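PDB 5OQ3: Cwp19 from Clostridioides difficile, which probably cleaves glycosidic bonds through the TIM-barrel glycoside hydrolase domain that this chain represents, within a longer protein that may act as an N-acetylmuramoyl-L-alanine amidase. Local coordinates for residues T43-A48 and Y91-Q96; A79-N84 and D103-L108. One frame throughout, in Å; residues are numbered along the deposited sequence.

Contact 1 (T43-A48 and Y91-Q96)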
loop_
_atom_site.group_PDB
_atom_site.type_symbol
_atom_site.label_atom_id
_atom_site.label_comp_id
_atom_site.label_asym_id
_atom_site.label_seq_id
_atom_site.Cartn_x
_atom_site.Cartn_y
_atom_site.Cartn_z
ATOM N N THR A 43 14.974 -9.077 -12.975
ATOM C CA THR A 43 15.829 -8.712 -14.116
ATOM C C THR A 43 15.313 -7.437 -14.792
ATOM O O THR A 43 14.103 -7.291 -14.970
ATOM C CB THR A 43 15.828 -9.856 -15.161
ATOM O OG1 THR A 43 16.209 -11.089 -14.526
ATOM C CG2 THR A 43 16.777 -9.561 -16.316
ATOM N N LYS A 44 16.223 -6.519 -15.129
ATOM C CA LYS A 44 15.888 -5.314 -15.897
ATOM C C LYS A 44 16.254 -5.546 -17.357
ATOM O O LYS A 44 17.101 -6.352 -17.644
ATOM C CB LYS A 44 16.662 -4.115 -15.344
ATOM C CG LYS A 44 16.206 -3.726 -13.961
ATOM C CD LYS A 44 17.156 -2.737 -13.308
ATOM C CE LYS A 44 16.879 -2.662 -11.824
ATOM N NZ LYS A 44 17.789 -1.746 -11.091
ATOM N N ASN A 45 15.575 -4.839 -18.264
ATOM C CA ASN A 45 15.896 -4.867 -19.701
ATOM C C ASN A 45 15.895 -6.247 -20.298
ATOM O O ASN A 45 16.838 -6.639 -21.004
ATOM C CB ASN A 45 17.257 -4.228 -19.973
ATOM C CG ASN A 45 17.285 -2.816 -19.559
ATOM O OD1 ASN A 45 16.474 -2.011 -20.047
ATOM N ND2 ASN A 45 18.189 -2.489 -18.636
ATOM N N ASN A 46 14.809 -6.966 -20.012
ATOM C CA ASN A 46 14.650 -8.299 -20.585
ATOM C C ASN A 46 13.182 -8.716 -20.441
ATOM O O ASN A 46 12.769 -9.338 -19.473
ATOM C CB ASN A 46 15.631 -9.295 -19.943
ATOM C CG ASN A 46 15.617 -10.649 -20.624
ATOM O OD1 ASN A 46 14.609 -11.066 -21.209
ATOM N ND2 ASN A 46 16.737 -11.346 -20.550
ATOM N N GLU A 47 12.391 -8.357 -21.441
ATOM C CA GLU A 47 10.967 -8.609 -21.414
ATOM C C GLU A 47 10.622 -10.075 -21.149
ATOM O O GLU A 47 9.796 -10.387 -20.279
ATOM C CB GLU A 47 10.342 -8.138 -22.724
ATOM C CG GLU A 47 8.886 -8.501 -22.924
ATOM C CD GLU A 47 8.322 -7.988 -24.229
ATOM O OE1 GLU A 47 7.212 -8.412 -24.579
ATOM O OE2 GLU A 47 8.963 -7.146 -24.890
ATOM N N ALA A 48 11.242 -10.971 -21.898
ATOM C CA ALA A 48 10.899 -12.391 -21.767
ATOM C C ALA A 48 11.184 -12.899 -20.343
ATOM O O ALA A 48 10.398 -13.648 -19.770
ATOM C CB ALA A 48 11.647 -13.244 -22.782
ATOM N N TYR A 91 12.234 0.960 -12.562
ATOM C CA TYR A 91 12.543 -0.403 -12.082
ATOM C C TYR A 91 12.398 -1.460 -13.175
ATOM O O TYR A 91 12.814 -2.576 -12.978
ATOM C CB TYR A 91 11.744 -0.751 -10.815
ATOM C CG TYR A 91 12.013 0.292 -9.726
ATOM C CD1 TYR A 91 13.289 0.425 -9.165
ATOM C CD2 TYR A 91 11.039 1.209 -9.340
ATOM C CE1 TYR A 91 13.560 1.411 -8.253
ATOM C CE2 TYR A 91 11.298 2.190 -8.383
ATOM C CZ TYR A 91 12.563 2.300 -7.845
ATOM O OH TYR A 91 12.833 3.293 -6.904
ATOM N N LEU A 92 11.853 -1.100 -14.335
ATOM C CA LEU A 92 11.803 -2.013 -15.479
ATOM C C LEU A 92 13.106 -2.067 -16.265
ATOM O O LEU A 92 13.514 -3.138 -16.719
ATOM C CB LEU A 92 10.652 -1.612 -16.424
ATOM C CG LEU A 92 9.263 -1.895 -15.806
ATOM C CD1 LEU A 92 8.170 -1.067 -16.464
ATOM C CD2 LEU A 92 8.912 -3.394 -15.895
ATOM N N THR A 93 13.710 -0.904 -16.476
ATOM C CA THR A 93 14.910 -0.768 -17.342
ATOM C C THR A 93 16.222 -0.242 -16.690
ATOM O O THR A 93 17.274 -0.411 -17.205
ATOM C CB THR A 93 14.607 0.192 -18.502
ATOM O OG1 THR A 93 14.327 1.489 -17.948
ATOM C CG2 THR A 93 13.412 -0.327 -19.292
ATOM N N GLY A 94 16.005 0.419 -15.527
ATOM C CA GLY A 94 17.123 1.129 -14.858
ATOM C C GLY A 94 17.050 2.631 -15.074
ATOM O O GLY A 94 17.805 3.357 -14.456
ATOM N N THR A 95 16.188 3.099 -15.981
ATOM C CA THR A 95 16.086 4.525 -16.344
ATOM C C THR A 95 14.642 5.043 -16.307
ATOM O O THR A 95 13.788 4.515 -17.039
ATOM C CB THR A 95 16.666 4.739 -17.773
ATOM O OG1 THR A 95 18.007 4.252 -17.805
ATOM C CG2 THR A 95 16.640 6.207 -18.181
ATOM N N GLN A 96 14.363 6.073 -15.481
ATOM C CA GLN A 96 12.999 6.587 -15.407
ATOM C C GLN A 96 12.621 7.198 -16.745
ATOM O O GLN A 96 13.401 7.918 -17.359
ATOM C CB GLN A 96 12.757 7.608 -14.267
ATOM C CG GLN A 96 11.246 7.830 -14.009
ATOM C CD GLN A 96 10.973 8.839 -12.921
ATOM O OE1 GLN A 96 11.208 10.021 -13.104
ATOM N NE2 GLN A 96 10.468 8.377 -11.778
#
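The side chains of Asn45 and Thr93 cross at about a right angle, with both ends of the Asn45 amide turned to Thr93. Its ND2 donates to Thr93 O over 2.7 Å, a short but bent bond (138° at the hydrogen), with Thr93 O lying off the amide plane. Its OD1 rests against Thr93 CB at 3.3 Å. With CG anti to its carbonyl carbon (chi1 -61°), and so beside the backbone N, the amide reaches Thr93 while Asn45 N donates to Leu92 O at 3.1 Å, a straighter bond lying in the carbonyl plane. Gln50 also donates to that oxygen. Asn45 has left-handed helical backbone angles, which asparagine tolerates well, and Asn46 follows as N-cap of helix 47-63. These are two beta-alpha loops of the TIM barrel, following strands 27-32 and 68-74. Lys44 runs alongside the second loop: its CA makes a CH...O contact with Leu92 O, its CG lies 3.7 Å from Tyr91 O, and the extended chain carries CD to 4.0 Å from Gly94 N. Gly94 suits the end of the short helix because its positive phi would press a CB onto the preceding carbonyl. Thr93 OG1 accepts from Thr95 N, forming an ST turn around this glycine.

Contact 2 (A79-N84 and D103-L108). With EDO (1,2-ethanediol), chain C.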
loop_
_atom_site.group_PDB
_atom_site.type_symbol
_atom_site.label_atom_id
_atom_site.label_comp_id
_atom_site.label_asym_id
_atom_site.label_seq_id
_atom_site.Cartn_x
_atom_site.Cartn_y
_atom_site.Cartn_z
ATOM N N ALA A 79 5.092 4.564 -13.534
ATOM C CA ALA A 79 4.078 3.631 -14.015
ATOM C C ALA A 79 4.744 2.382 -14.567
ATOM O O ALA A 79 5.663 2.471 -15.390
ATOM C CB ALA A 79 3.215 4.293 -15.093
ATOM N N LEU A 80 4.217 1.228 -14.153
ATOM C CA LEU A 80 4.533 -0.019 -14.839
ATOM C C LEU A 80 3.418 -0.349 -15.839
ATOM O O LEU A 80 2.971 -1.483 -15.944
ATOM C CB LEU A 80 4.776 -1.159 -13.835
ATOM C CG LEU A 80 6.131 -1.047 -13.111
ATOM C CD1 LEU A 80 6.126 -0.135 -11.906
ATOM C CD2 LEU A 80 6.704 -2.386 -12.720
ATOM N N TYR A 81 2.971 0.680 -16.567
ATOM C CA TYR A 81 1.876 0.571 -17.534
ATOM C C TYR A 81 2.011 1.763 -18.476
ATOM O O TYR A 81 2.663 2.762 -18.126
ATOM C CB TYR A 81 0.502 0.603 -16.872
ATOM C CG TYR A 81 0.254 1.775 -15.925
ATOM C CD1 TYR A 81 0.645 1.721 -14.589
ATOM C CD2 TYR A 81 -0.344 2.949 -16.364
ATOM C CE1 TYR A 81 0.412 2.782 -13.728
ATOM C CE2 TYR A 81 -0.575 4.010 -15.519
ATOM C CZ TYR A 81 -0.183 3.935 -14.205
ATOM O OH TYR A 81 -0.416 4.994 -13.351
ATOM N N LYS A 82 1.369 1.663 -19.629
ATOM C CA LYS A 82 1.334 2.724 -20.624
ATOM C C LYS A 82 0.425 3.845 -20.110
ATOM O O LYS A 82 -0.735 3.614 -19.733
ATOM C CB LYS A 82 0.837 2.178 -21.946
ATOM C CG LYS A 82 0.926 3.160 -23.085
ATOM C CD LYS A 82 0.778 2.421 -24.411
ATOM C CE LYS A 82 1.053 3.341 -25.575
ATOM N NZ LYS A 82 0.524 2.642 -26.785
ATOM N N SER A 83 0.962 5.065 -20.071
ATOM C CA SER A 83 0.302 6.217 -19.447
ATOM C C SER A 83 0.549 7.462 -20.296
ATOM O O SER A 83 1.632 7.620 -20.851
ATOM C CB SER A 83 0.886 6.457 -18.058
ATOM O OG SER A 83 0.276 7.563 -17.422
ATOM N N ASN A 84 -0.435 8.349 -20.330
ATOM C CA ASN A 84 -0.299 9.684 -20.901
ATOM C C ASN A 84 -0.105 10.745 -19.781
ATOM O O ASN A 84 -0.183 11.938 -20.033
ATOM C CB ASN A 84 -1.555 10.022 -21.743
ATOM C CG ASN A 84 -1.708 9.147 -22.977
ATOM O OD1 ASN A 84 -0.720 8.717 -23.590
ATOM N ND2 ASN A 84 -2.956 8.918 -23.384
ATOM N N ASP A 103 4.149 -3.137 -22.653
ATOM C CA ASP A 103 3.389 -2.664 -21.497
ATOM C C ASP A 103 3.230 -3.868 -20.576
ATOM O O ASP A 103 2.533 -4.810 -20.922
ATOM C CB ASP A 103 2.041 -2.149 -21.965
ATOM C CG ASP A 103 1.161 -1.643 -20.804
ATOM O OD1 ASP A 103 1.566 -1.720 -19.639
ATOM O OD2 ASP A 103 0.064 -1.129 -21.075
ATOM N N PRO A 104 3.867 -3.866 -19.391
ATOM C CA PRO A 104 3.747 -5.053 -18.529
ATOM C C PRO A 104 2.358 -5.281 -17.960
ATOM O O PRO A 104 1.991 -6.429 -17.709
ATOM C CB PRO A 104 4.718 -4.794 -17.375
ATOM C CG PRO A 104 5.503 -3.603 -17.778
ATOM C CD PRO A 104 4.763 -2.867 -18.829
ATOM N N LEU A 105 1.575 -4.223 -17.767
ATOM C CA LEU A 105 0.367 -4.383 -16.965
ATOM C C LEU A 105 -0.694 -5.364 -17.513
ATOM O O LEU A 105 -1.219 -6.166 -16.732
ATOM C CB LEU A 105 -0.246 -3.017 -16.582
ATOM C CG LEU A 105 -1.418 -3.039 -15.631
ATOM C CD1 LEU A 105 -1.065 -3.776 -14.340
ATOM C CD2 LEU A 105 -1.916 -1.635 -15.303
ATOM N N PRO A 106 -0.978 -5.337 -18.843
ATOM C CA PRO A 106 -1.919 -6.339 -19.386
ATOM C C PRO A 106 -1.482 -7.761 -19.058
ATOM O O PRO A 106 -2.329 -8.621 -18.772
ATOM C CB PRO A 106 -1.910 -6.050 -20.885
ATOM C CG PRO A 106 -1.604 -4.611 -20.965
ATOM C CD PRO A 106 -0.620 -4.342 -19.879
ATOM N N PHE A 107 -0.177 -8.037 -19.185
ATOM C CA PHE A 107 0.354 -9.345 -18.864
ATOM C C PHE A 107 0.205 -9.698 -17.387
ATOM O O PHE A 107 -0.271 -10.794 -17.024
ATOM C CB PHE A 107 1.818 -9.411 -19.253
ATOM C CG PHE A 107 2.427 -10.765 -19.114
ATOM C CD1 PHE A 107 2.327 -11.697 -20.171
ATOM C CD2 PHE A 107 3.132 -11.123 -17.980
ATOM C CE1 PHE A 107 2.913 -12.961 -20.071
ATOM C CE2 PHE A 107 3.727 -12.388 -17.879
ATOM C CZ PHE A 107 3.606 -13.306 -18.915
ATOM N N LEU A 108 0.488 -8.710 -16.553
ATOM C CA LEU A 108 0.384 -8.943 -15.097
ATOM C C LEU A 108 -1.055 -9.294 -14.681
ATOM O O LEU A 108 -1.273 -10.182 -13.903
ATOM C CB LEU A 108 0.894 -7.775 -14.299
ATOM C CG LEU A 108 2.304 -7.268 -14.589
ATOM C CD1 LEU A 108 2.656 -6.037 -13.746
ATOM C CD2 LEU A 108 3.320 -8.362 -14.337
HETATM C C1 EDO C . 4.494 5.750 -19.331
HETATM O O1 EDO C . 4.388 4.765 -18.342
HETATM C C2 EDO C . 3.907 5.262 -20.575
HETATM O O2 EDO C . 2.892 6.097 -21.063
#
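Asp103 OD2 is gripped by the hydroxyl of Tyr182 and, more weakly, by Lys82 N, which reaches it across the contact at 3.4 Å. The other oxygen, OD1, accepts the capping bond from Leu105 N at 3.1 Å, the donor standing above the carboxylate plane. Asp103 thus serves as N-cap of helix 104-114, its acid turned both to the helix start and to residues 79-84; its CG is anti to the backbone N (chi1 179°), which brings OD1 within 3.1 Å of Tyr81 CA. Pro104 follows in the first turn, where a residue lacking an N-H costs no helical bond, and its ring carbons lie near Leu80 O. Beside this polar cluster is an apolar one. Tyr81 and Leu105 run side by side in the same direction, CB of the tyrosine meeting CD2 of the leucine at 3.6 Å. The Tyr81 ring folds back on its own segment, so that Ala79 CB sits 3.4 Å above the centre of one face. Leu105 and Tyr81 also touch Val73 of strand 68-74, joining this beta-alpha loop and helix to the barrel wall. A 1,2-ethanediol, probably from the crystallisation liquor, donates from O1 to Tyr81 O at 2.7 Å; the position of its other hydroxyl is doubtful. Lys82 NZ stays 6.9 Å from Asp103 OD2, too far for a salt bridge. The negative charge of Asp103 would be expected to rest instead on the N-H donors, the Tyr182 hydroxyl and the positive end of the helix dipole.

In the fold
From the N terminus, the chain leaves barrel strand 27-32, passes through 43-48 into helix 47-63, and returns along strand 68-74. The loop beyond that strand contributes 79-84, then the short helix 90-93. There 91-96 meets 43-48, and contact 1 closes a loop that holds a helix and a barrel strand. Contact 2 opens inside that loop, at 79-84, and closes beyond it, at 103-108 on helix 104-114, so the two cross rather than nest. Their centres are about 13 Å apart, and Leu92 bridges them by packing on Leu80 and Pro104. Together they tie two successive beta-alpha loops to each other and to the start of helix 104-114.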